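Probable L,D-transpeptidase 3 (Mycobacterium tuberculosis, PDB 6D4K) probably acts as an L,D-transpeptidase of the mycobacterial cell wall that does not make 3->3 cross-links from tetrapeptide donors and may anchor proteins to peptidoglycan. Local coordinates at residues A[125-130]-A[155-160]; A[206-211]-A[245-250]; A[215-220]-A[237-242]. One frame throughout, in Å; residues are numbered along the deposited sequence.

The catalytic domain illustrates how contacts between distant parts of the chain assemble one mixed sheet and the helix against it. Following the chain from the N terminus, contact 1 comes first: 125-130 pairs with 155-160, closing a loop of 24 residues before either of the others opens. Contact 2 then joins 206-211 to 245-250, a strand to a helix, and contact 3 (215-220 with 237-242) is nested inside the loop that contact 2 closes. Strands 207-209 and 216-219 are sheet neighbours, and helix 241-250 takes part in both later contacts. The three meet where Phe128 of contact 1 touches Leu239 of contact 3 and Tyr247 of contact 2.

Contact 1 (A[125-130]-A[155-160]); sequences QHTFTV and DGVMPA
Phe128 and Met158 form the central hydrogen-bonded pair of a short antiparallel join, with Phe128 N to Met158 O at 2.7 Å and Met158 N to Phe128 O at 2.8 Å. The first of these is nearly straight, 166° at the hydrogen. Two further backbone bonds flank them, Ala160 N to His126 O and Val130 N to Gly156 O.

On the face carrying Phe128 and Met158 the two side chains run side by side. The thioether stands at the edge of the phenyl ring, SD lying 4.2 Å from Phe128 CD2. With the methionine chain extended out to its methyl (chi3 168°), CE is set 3.9 Å from Val130 CG2. Nearer the backbone, Phe128 CB rests 4.0 Å from Ala160 CB. The other face is arranged around Val157, whose two methyls diverge to different threonines: CG1 lies 4.0 Å from Thr127 CG2, and CG2 the same 4.0 Å from Thr129 OG1. Thr127 OG1 donates to Gln125 OE1, 3.0 Å distant.

A second shell sets the start of the strand. His126, with a positive phi of 59°, and Thr127 both face Ser122 in a G1 beta bulge, while His126 ND1 is hydrogen-bonded to Asn231 OD1. Strand 127-132 pairs with 117-122 and, besides 157-159, with the short strand 135-136. Phe152, from a loop, covers Thr127, Val157 and Pro159; on the other face Phe128 meets strand 237-239 and, edge-to-face, Tyr247 of helix 241-250, whose Trp246 packs against Met158 and Val130.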
loop_
_atom_site.group_PDB
_atom_site.type_symbol
_atom_site.label_atom_id
_atom_site.label_comp_id
_atom_site.label_asym_id
_atom_site.label_seq_id
_atom_site.Cartn_x
_atom_site.Cartn_y
_atom_site.Cartn_z
ATOM N N GLN A 125 10.782 4.796 -15.837
ATOM C CA GLN A 125 11.810 3.759 -15.838
ATOM C C GLN A 125 11.235 2.358 -15.989
ATOM O O GLN A 125 11.983 1.431 -16.315
ATOM C CB GLN A 125 12.607 3.786 -14.529
ATOM C CG GLN A 125 13.475 5.011 -14.288
ATOM C CD GLN A 125 14.043 5.040 -12.870
ATOM O OE1 GLN A 125 14.043 4.024 -12.164
ATOM N NE2 GLN A 125 14.524 6.204 -12.448
ATOM N N HIS A 126 9.936 2.178 -15.731
ATOM C CA HIS A 126 9.306 0.856 -15.712
ATOM C C HIS A 126 9.970 -0.045 -14.675
ATOM O O HIS A 126 10.307 -1.201 -14.941
ATOM C CB HIS A 126 9.287 0.197 -17.095
ATOM C CG HIS A 126 9.089 1.160 -18.220
ATOM N ND1 HIS A 126 7.923 1.873 -18.393
ATOM C CD2 HIS A 126 9.910 1.527 -19.232
ATOM C CE1 HIS A 126 8.033 2.638 -19.464
ATOM N NE2 HIS A 126 9.229 2.448 -19.992
ATOM N N THR A 127 10.171 0.503 -13.482
ATOM C CA THR A 127 10.854 -0.211 -12.417
ATOM C C THR A 127 10.097 -0.070 -11.107
ATOM O O THR A 127 9.384 0.909 -10.870
ATOM C CB THR A 127 12.286 0.302 -12.215
ATOM O OG1 THR A 127 12.251 1.687 -11.857
ATOM C CG2 THR A 127 13.120 0.116 -13.482
ATOM N N PHE A 128 10.270 -1.071 -10.256
ATOM C CA PHE A 128 9.792 -1.034 -8.883
ATOM C C PHE A 128 11.003 -1.343 -8.023
ATOM O O PHE A 128 11.569 -2.433 -8.122
ATOM C CB PHE A 128 8.686 -2.074 -8.676
ATOM C CG PHE A 128 7.994 -1.991 -7.343
ATOM C CD1 PHE A 128 7.218 -0.892 -7.021
ATOM C CD2 PHE A 128 8.071 -3.038 -6.437
ATOM C CE1 PHE A 128 6.560 -0.818 -5.814
ATOM C CE2 PHE A 128 7.405 -2.976 -5.224
ATOM C CZ PHE A 128 6.651 -1.859 -4.911
ATOM N N THR A 129 11.418 -0.380 -7.206
ATOM C CA THR A 129 12.637 -0.492 -6.417
ATOM C C THR A 129 12.261 -0.736 -4.966
ATOM O O THR A 129 11.549 0.072 -4.363
ATOM C CB THR A 129 13.471 0.782 -6.538
ATOM O OG1 THR A 129 13.747 1.048 -7.921
ATOM C CG2 THR A 129 14.781 0.636 -5.762
ATOM N N VAL A 130 12.749 -1.838 -4.400
ATOM C CA VAL A 130 12.435 -2.205 -3.026
ATOM C C VAL A 130 13.669 -1.985 -2.169
ATOM O O VAL A 130 14.772 -2.417 -2.523
ATOM C CB VAL A 130 11.941 -3.661 -2.918
ATOM C CG1 VAL A 130 11.633 -4.011 -1.469
ATOM C CG2 VAL A 130 10.731 -3.877 -3.793
ATOM N N ASP A 155 20.818 -3.882 -7.142
ATOM C CA ASP A 155 20.079 -4.482 -6.036
ATOM C C ASP A 155 18.705 -3.846 -5.881
ATOM O O ASP A 155 18.571 -2.621 -5.899
ATOM C CB ASP A 155 20.861 -4.296 -4.735
ATOM C CG ASP A 155 22.209 -4.981 -4.761
ATOM O OD1 ASP A 155 22.443 -5.785 -5.687
ATOM O OD2 ASP A 155 23.029 -4.717 -3.855
ATOM N N GLY A 156 17.684 -4.690 -5.749
ATOM C CA GLY A 156 16.350 -4.231 -5.431
ATOM C C GLY A 156 15.593 -3.571 -6.556
ATOM O O GLY A 156 14.422 -3.224 -6.363
ATOM N N VAL A 157 16.205 -3.380 -7.720
ATOM C CA VAL A 157 15.525 -2.737 -8.837
ATOM C C VAL A 157 14.838 -3.828 -9.648
ATOM O O VAL A 157 15.495 -4.633 -10.317
ATOM C CB VAL A 157 16.489 -1.908 -9.694
ATOM C CG1 VAL A 157 15.734 -1.256 -10.851
ATOM C CG2 VAL A 157 17.179 -0.846 -8.843
ATOM N N MET A 158 13.510 -3.854 -9.582
ATOM C CA MET A 158 12.695 -4.850 -10.252
ATOM C C MET A 158 12.065 -4.259 -11.497
ATOM O O MET A 158 11.586 -3.117 -11.483
ATOM C CB MET A 158 11.562 -5.328 -9.345
ATOM C CG MET A 158 11.998 -5.901 -8.016
ATOM S SD MET A 158 10.566 -6.317 -7.013
ATOM C CE MET A 158 11.289 -7.285 -5.686
ATOM N N PRO A 159 12.051 -5.003 -12.590
ATOM C CA PRO A 159 11.369 -4.503 -13.784
ATOM C C PRO A 159 9.861 -4.683 -13.637
ATOM O O PRO A 159 9.377 -5.664 -13.061
ATOM C CB PRO A 159 12.004 -5.309 -14.929
ATOM C CG PRO A 159 13.359 -5.807 -14.297
ATOM C CD PRO A 159 12.942 -6.129 -12.895
ATOM N N ALA A 160 9.134 -3.660 -14.063
ATOM C CA ALA A 160 7.736 -3.500 -13.721
ATOM C C ALA A 160 7.017 -2.947 -14.936
ATOM O O ALA A 160 7.635 -2.512 -15.914
ATOM C CB ALA A 160 7.556 -2.546 -12.531
#

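Contact 2 (A[206-211]-A[245-250]); sequences YAVRIT and EWYYNA
Tyr206 and Glu245 make the close end of a strand-to-helix contact in which one ring is used on both face and edge. Glu245 CA sits almost exactly on the normal of the Tyr206 ring, 3.8 Å from its centroid, a CH-pi contact, and the extended glutamate chain continues over the same face, CB above the ring, toward the hydroxyl. The edge of the same ring is directed at the face of Tyr248 in a T-shaped pair with planes at 68°, Tyr206 CD1 approaching Tyr248 CG to 3.7 Å. With chi1 at 180°, the Tyr248 ring leans over toward the strand, where Val208 CG2 touches its CD2 at 3.9 Å and Tyr247 CE1 at 4.0 Å.

The polar side is looser. There a water donates to Glu245 OE1 (2.7 Å) and accepts from Asn249 ND2 (3.2 Å), but is only weakly linked to Tyr206 OH. Basic groups add to the aromatic cluster, Arg181 on Tyr206 and Lys179 on Tyr248, each as a cation-pi partner. Helix 241-250 packed against the mixed sheet in this way is consistent with the YkuD fold of L,D-transpeptidases, and strand 207-209 places the side chain of Ala207 about 5 Å from that of His218, the predicted proton donor/acceptor.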
loop_
_atom_site.group_PDB
_atom_site.type_symbol
_atom_site.label_atom_id
_atom_site.label_comp_id
_atom_site.label_asym_id
_atom_site.label_seq_id
_atom_site.Cartn_x
_atom_site.Cartn_y
_atom_site.Cartn_z
ATOM N N TYR A 206 0.019 -13.307 -6.117
ATOM C CA TYR A 206 0.398 -12.471 -4.987
ATOM C C TYR A 206 -0.182 -11.090 -5.236
ATOM O O TYR A 206 -0.002 -10.532 -6.323
ATOM C CB TYR A 206 1.927 -12.378 -4.852
ATOM C CG TYR A 206 2.593 -13.704 -4.587
ATOM C CD1 TYR A 206 2.803 -14.154 -3.292
ATOM C CD2 TYR A 206 2.991 -14.524 -5.638
ATOM C CE1 TYR A 206 3.397 -15.375 -3.044
ATOM C CE2 TYR A 206 3.589 -15.751 -5.401
ATOM C CZ TYR A 206 3.789 -16.172 -4.104
ATOM O OH TYR A 206 4.387 -17.394 -3.867
ATOM N N ALA A 207 -0.885 -10.542 -4.247
ATOM C CA ALA A 207 -1.601 -9.285 -4.439
ATOM C C ALA A 207 -1.427 -8.401 -3.214
ATOM O O ALA A 207 -1.900 -8.745 -2.126
ATOM C CB ALA A 207 -3.084 -9.537 -4.712
ATOM N N VAL A 208 -0.767 -7.258 -3.405
ATOM C CA VAL A 208 -0.521 -6.272 -2.356
ATOM C C VAL A 208 -1.402 -5.071 -2.685
ATOM O O VAL A 208 -1.127 -4.339 -3.640
ATOM C CB VAL A 208 0.964 -5.875 -2.302
ATOM C CG1 VAL A 208 1.213 -4.886 -1.183
ATOM C CG2 VAL A 208 1.854 -7.108 -2.156
ATOM N N ARG A 209 -2.487 -4.881 -1.928
ATOM C CA ARG A 209 -3.436 -3.813 -2.227
ATOM C C ARG A 209 -2.917 -2.494 -1.657
ATOM O O ARG A 209 -2.508 -2.429 -0.492
ATOM C CB ARG A 209 -4.791 -4.120 -1.599
ATOM C CG ARG A 209 -5.818 -3.038 -1.869
ATOM C CD ARG A 209 -7.029 -3.163 -0.955
ATOM N NE ARG A 209 -7.786 -4.377 -1.217
ATOM C CZ ARG A 209 -8.881 -4.426 -1.969
ATOM N NH1 ARG A 209 -9.351 -3.325 -2.541
ATOM N NH2 ARG A 209 -9.508 -5.580 -2.149
ATOM N N ILE A 210 -2.937 -1.438 -2.469
ATOM C CA ILE A 210 -2.443 -0.135 -2.037
ATOM C C ILE A 210 -3.484 0.975 -2.116
ATOM O O ILE A 210 -3.213 2.087 -1.642
ATOM C CB ILE A 210 -1.134 0.284 -2.750
ATOM C CG1 ILE A 210 -1.349 0.422 -4.258
ATOM C CG2 ILE A 210 -0.020 -0.701 -2.450
ATOM C CD1 ILE A 210 -0.124 0.930 -5.005
ATOM N N THR A 211 -4.660 0.733 -2.691
ATOM C CA THR A 211 -5.746 1.695 -2.586
ATOM C C THR A 211 -7.054 0.958 -2.355
ATOM O O THR A 211 -7.207 -0.203 -2.739
ATOM C CB THR A 211 -5.906 2.598 -3.824
ATOM O OG1 THR A 211 -6.463 1.849 -4.912
ATOM C CG2 THR A 211 -4.578 3.250 -4.244
ATOM N N GLU A 245 6.565 -12.362 -5.420
ATOM C CA GLU A 245 6.595 -13.235 -4.252
ATOM C C GLU A 245 7.533 -12.693 -3.185
ATOM O O GLU A 245 7.184 -12.647 -1.999
ATOM C CB GLU A 245 7.009 -14.649 -4.662
ATOM C CG GLU A 245 7.285 -15.573 -3.492
ATOM C CD GLU A 245 7.838 -16.911 -3.928
ATOM O OE1 GLU A 245 7.642 -17.895 -3.191
ATOM O OE2 GLU A 245 8.468 -16.979 -5.007
ATOM N N TRP A 246 8.723 -12.255 -3.602
ATOM C CA TRP A 246 9.718 -11.734 -2.673
ATOM C C TRP A 246 9.229 -10.452 -2.010
ATOM O O TRP A 246 9.305 -10.308 -0.786
ATOM C CB TRP A 246 11.028 -11.500 -3.429
ATOM C CG TRP A 246 12.166 -11.189 -2.552
ATOM C CD1 TRP A 246 13.051 -12.076 -2.010
ATOM C CD2 TRP A 246 12.553 -9.900 -2.092
ATOM N NE1 TRP A 246 13.972 -11.413 -1.250
ATOM C CE2 TRP A 246 13.686 -10.074 -1.274
ATOM C CE3 TRP A 246 12.059 -8.608 -2.296
ATOM C CZ2 TRP A 246 14.328 -9.005 -0.652
ATOM C CZ3 TRP A 246 12.694 -7.550 -1.676
ATOM C CH2 TRP A 246 13.815 -7.756 -0.865
ATOM N N TYR A 247 8.691 -9.519 -2.796
ATOM C CA TYR A 247 8.158 -8.285 -2.219
ATOM C C TYR A 247 6.990 -8.569 -1.274
ATOM O O TYR A 247 6.916 -8.016 -0.174
ATOM C CB TYR A 247 7.718 -7.339 -3.338
ATOM C CG TYR A 247 7.017 -6.120 -2.813
ATOM C CD1 TYR A 247 5.692 -5.863 -3.144
ATOM C CD2 TYR A 247 7.686 -5.209 -2.005
ATOM C CE1 TYR A 247 5.043 -4.734 -2.677
ATOM C CE2 TYR A 247 7.043 -4.079 -1.527
ATOM C CZ TYR A 247 5.722 -3.842 -1.874
ATOM O OH TYR A 247 5.076 -2.719 -1.391
ATOM N N TYR A 248 6.046 -9.405 -1.713
ATOM C CA TYR A 248 4.907 -9.794 -0.883
ATOM C C TYR A 248 5.377 -10.355 0.456
ATOM O O TYR A 248 4.866 -9.989 1.516
ATOM C CB TYR A 248 4.082 -10.835 -1.635
ATOM C CG TYR A 248 2.861 -11.361 -0.918
ATOM C CD1 TYR A 248 2.955 -12.387 0.028
ATOM C CD2 TYR A 248 1.592 -10.886 -1.240
ATOM C CE1 TYR A 248 1.826 -12.895 0.659
ATOM C CE2 TYR A 248 0.462 -11.391 -0.623
ATOM C CZ TYR A 248 0.583 -12.383 0.333
ATOM O OH TYR A 248 -0.547 -12.884 0.944
ATOM N N ASN A 249 6.353 -11.256 0.420
ATOM C CA ASN A 249 6.826 -11.875 1.652
ATOM C C ASN A 249 7.574 -10.890 2.541
ATOM O O ASN A 249 7.619 -11.091 3.761
ATOM C CB ASN A 249 7.705 -13.089 1.335
ATOM C CG ASN A 249 6.909 -14.275 0.820
ATOM O OD1 ASN A 249 5.707 -14.407 1.078
ATOM N ND2 ASN A 249 7.587 -15.167 0.112
ATOM N N ALA A 250 8.163 -9.837 1.959
ATOM C CA ALA A 250 8.921 -8.867 2.740
ATOM C C ALA A 250 8.048 -7.778 3.351
ATOM O O ALA A 250 8.365 -7.288 4.440
ATOM C CB ALA A 250 9.990 -8.230 1.859
HETATM O O HOH W 1 6.108 -17.725 -0.990
#

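Contact 3 (A[215-220]-A[237-242]); sequences LYVHSA and ISLSRE
Four backbone hydrogen bonds join Tyr216, His218 and Ala220 to Ile237 and Leu239 in a parallel pairing whose strand axes diverge by 20°. Donors alternate between the strands: Ile237 N gives to Tyr216 O and Leu239 N to His218 O (both 2.9 Å), while His218 N gives to Ile237 O and Ala220 N to Leu239 O.

On one face Val217 spreads its methyls over two partners, CG1 coming 3.6 Å from Leu239 CD1 and CG2 3.9 Å from Ile237 CD1. Further along, Ser219 CB lies 3.9 Å from Arg241 CA, and its OG accepts from Tyr206 N. The other face carries His218 and Ser238; just past the strand end Ala220 CB packs 3.8 Å from Ser238 CB. Here the first torsion of His218, 69°, sets CG between the backbone N and the carbonyl carbon, and ND1 donates to Ser219 O at 2.8 Å, from well above the carbonyl plane (66°). That bond restrains the rotation of the imidazole. NE2 lies 4.1 Å from Ser238 OG. The side chain of Cys236, the residue that faropenem modifies covalently, comes to about 4 Å from that of His218. Cys236, His218 and the carbonyl of Ser219 are consistent with the Cys-His-carbonyl triad of other L,D-transpeptidases.

Ser240 supplies the N-cap of helix 241-250, its OG bonded to Asp243 N, and Arg241 forms a salt bridge with Asp205. Strand 216-219 runs between 237-239 and the antiparallel 207-209, with Val217, Ser219 and Leu239 packed against that helix.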
loop_
_atom_site.group_PDB
_atom_site.type_symbol
_atom_site.label_atom_id
_atom_site.label_comp_id
_atom_site.label_asym_id
_atom_site.label_seq_id
_atom_site.Cartn_x
_atom_site.Cartn_y
_atom_site.Cartn_z
ATOM N N LEU A 215 -6.222 -0.738 -6.513
ATOM C CA LEU A 215 -4.881 -0.691 -7.074
ATOM C C LEU A 215 -3.988 -1.664 -6.312
ATOM O O LEU A 215 -4.019 -1.707 -5.080
ATOM C CB LEU A 215 -4.332 0.726 -6.916
ATOM C CG LEU A 215 -3.029 1.038 -7.632
ATOM C CD1 LEU A 215 -3.290 0.900 -9.096
ATOM C CD2 LEU A 215 -2.536 2.436 -7.298
ATOM N N TYR A 216 -3.187 -2.440 -7.046
ATOM C CA TYR A 216 -2.345 -3.466 -6.442
ATOM C C TYR A 216 -0.942 -3.434 -7.031
ATOM O O TYR A 216 -0.739 -3.022 -8.178
ATOM C CB TYR A 216 -2.881 -4.879 -6.719
ATOM C CG TYR A 216 -4.175 -5.226 -6.031
ATOM C CD1 TYR A 216 -5.402 -4.820 -6.556
ATOM C CD2 TYR A 216 -4.183 -6.010 -4.888
ATOM C CE1 TYR A 216 -6.595 -5.155 -5.930
ATOM C CE2 TYR A 216 -5.366 -6.354 -4.262
ATOM C CZ TYR A 216 -6.569 -5.926 -4.783
ATOM O OH TYR A 216 -7.747 -6.267 -4.147
ATOM N N VAL A 217 0.025 -3.871 -6.222
ATOM C CA VAL A 217 1.267 -4.457 -6.716
ATOM C C VAL A 217 1.039 -5.958 -6.765
ATOM O O VAL A 217 0.583 -6.550 -5.780
ATOM C CB VAL A 217 2.445 -4.132 -5.778
ATOM C CG1 VAL A 217 3.729 -4.720 -6.334
ATOM C CG2 VAL A 217 2.592 -2.632 -5.564
ATOM N N HIS A 218 1.327 -6.588 -7.900
ATOM C CA HIS A 218 0.959 -7.993 -7.993
ATOM C C HIS A 218 1.783 -8.713 -9.048
ATOM O O HIS A 218 2.449 -8.099 -9.887
ATOM C CB HIS A 218 -0.541 -8.150 -8.261
ATOM C CG HIS A 218 -0.961 -7.709 -9.626
ATOM N ND1 HIS A 218 -1.020 -8.573 -10.698
ATOM C CD2 HIS A 218 -1.345 -6.499 -10.096
ATOM C CE1 HIS A 218 -1.423 -7.915 -11.770
ATOM N NE2 HIS A 218 -1.629 -6.655 -11.432
ATOM N N SER A 219 1.722 -10.041 -8.984
ATOM C CA SER A 219 2.351 -10.891 -9.985
ATOM C C SER A 219 1.528 -10.871 -11.261
ATOM O O SER A 219 0.300 -10.992 -11.228
ATOM C CB SER A 219 2.427 -12.329 -9.481
ATOM O OG SER A 219 1.188 -12.729 -8.917
ATOM N N ALA A 220 2.209 -10.733 -12.394
ATOM C CA ALA A 220 1.550 -10.652 -13.699
ATOM C C ALA A 220 2.332 -11.475 -14.715
ATOM O O ALA A 220 2.962 -10.934 -15.631
ATOM C CB ALA A 220 1.408 -9.193 -14.138
ATOM N N ILE A 237 0.574 -2.069 -10.536
ATOM C CA ILE A 237 2.019 -2.203 -10.694
ATOM C C ILE A 237 2.319 -3.683 -10.890
ATOM O O ILE A 237 2.187 -4.482 -9.960
ATOM C CB ILE A 237 2.761 -1.641 -9.476
ATOM C CG1 ILE A 237 2.536 -0.130 -9.365
ATOM C CG2 ILE A 237 4.249 -2.013 -9.528
ATOM C CD1 ILE A 237 2.775 0.420 -7.976
ATOM N N SER A 238 2.722 -4.049 -12.106
ATOM C CA SER A 238 2.873 -5.444 -12.491
ATOM C C SER A 238 4.317 -5.881 -12.280
ATOM O O SER A 238 5.244 -5.174 -12.682
ATOM C CB SER A 238 2.528 -5.604 -13.971
ATOM O OG SER A 238 1.154 -5.363 -14.207
ATOM N N LEU A 239 4.500 -7.056 -11.677
ATOM C CA LEU A 239 5.816 -7.645 -11.468
ATOM C C LEU A 239 5.811 -9.085 -11.960
ATOM O O LEU A 239 4.758 -9.685 -12.184
ATOM C CB LEU A 239 6.201 -7.639 -9.979
ATOM C CG LEU A 239 6.245 -6.301 -9.239
ATOM C CD1 LEU A 239 6.509 -6.524 -7.759
ATOM C CD2 LEU A 239 7.304 -5.390 -9.845
ATOM N N SER A 240 7.011 -9.646 -12.125
ATOM C CA SER A 240 7.120 -11.079 -12.356
ATOM C C SER A 240 6.647 -11.829 -11.113
ATOM O O SER A 240 6.579 -11.274 -10.016
ATOM C CB SER A 240 8.569 -11.468 -12.662
ATOM O OG SER A 240 9.374 -11.413 -11.492
ATOM N N ARG A 241 6.320 -13.113 -11.287
ATOM C CA ARG A 241 5.891 -13.907 -10.135
ATOM C C ARG A 241 6.970 -13.947 -9.059
ATOM O O ARG A 241 6.673 -13.808 -7.866
ATOM C CB ARG A 241 5.505 -15.326 -10.556
ATOM C CG ARG A 241 4.816 -16.100 -9.438
ATOM C CD ARG A 241 4.790 -17.605 -9.679
ATOM N NE ARG A 241 3.830 -18.265 -8.794
ATOM C CZ ARG A 241 4.101 -18.681 -7.559
ATOM N NH1 ARG A 241 5.311 -18.509 -7.043
ATOM N NH2 ARG A 241 3.155 -19.267 -6.836
ATOM N N GLU A 242 8.229 -14.113 -9.466
ATOM C CA GLU A 242 9.319 -14.237 -8.503
ATOM C C GLU A 242 9.573 -12.920 -7.772
ATOM O O GLU A 242 9.794 -12.914 -6.555
ATOM C CB GLU A 242 10.587 -14.722 -9.205
ATOM C CG GLU A 242 10.490 -16.144 -9.762
ATOM C CD GLU A 242 9.742 -16.226 -11.094
ATOM O OE1 GLU A 242 9.580 -15.177 -11.753
ATOM O OE2 GLU A 242 9.322 -17.340 -11.478
#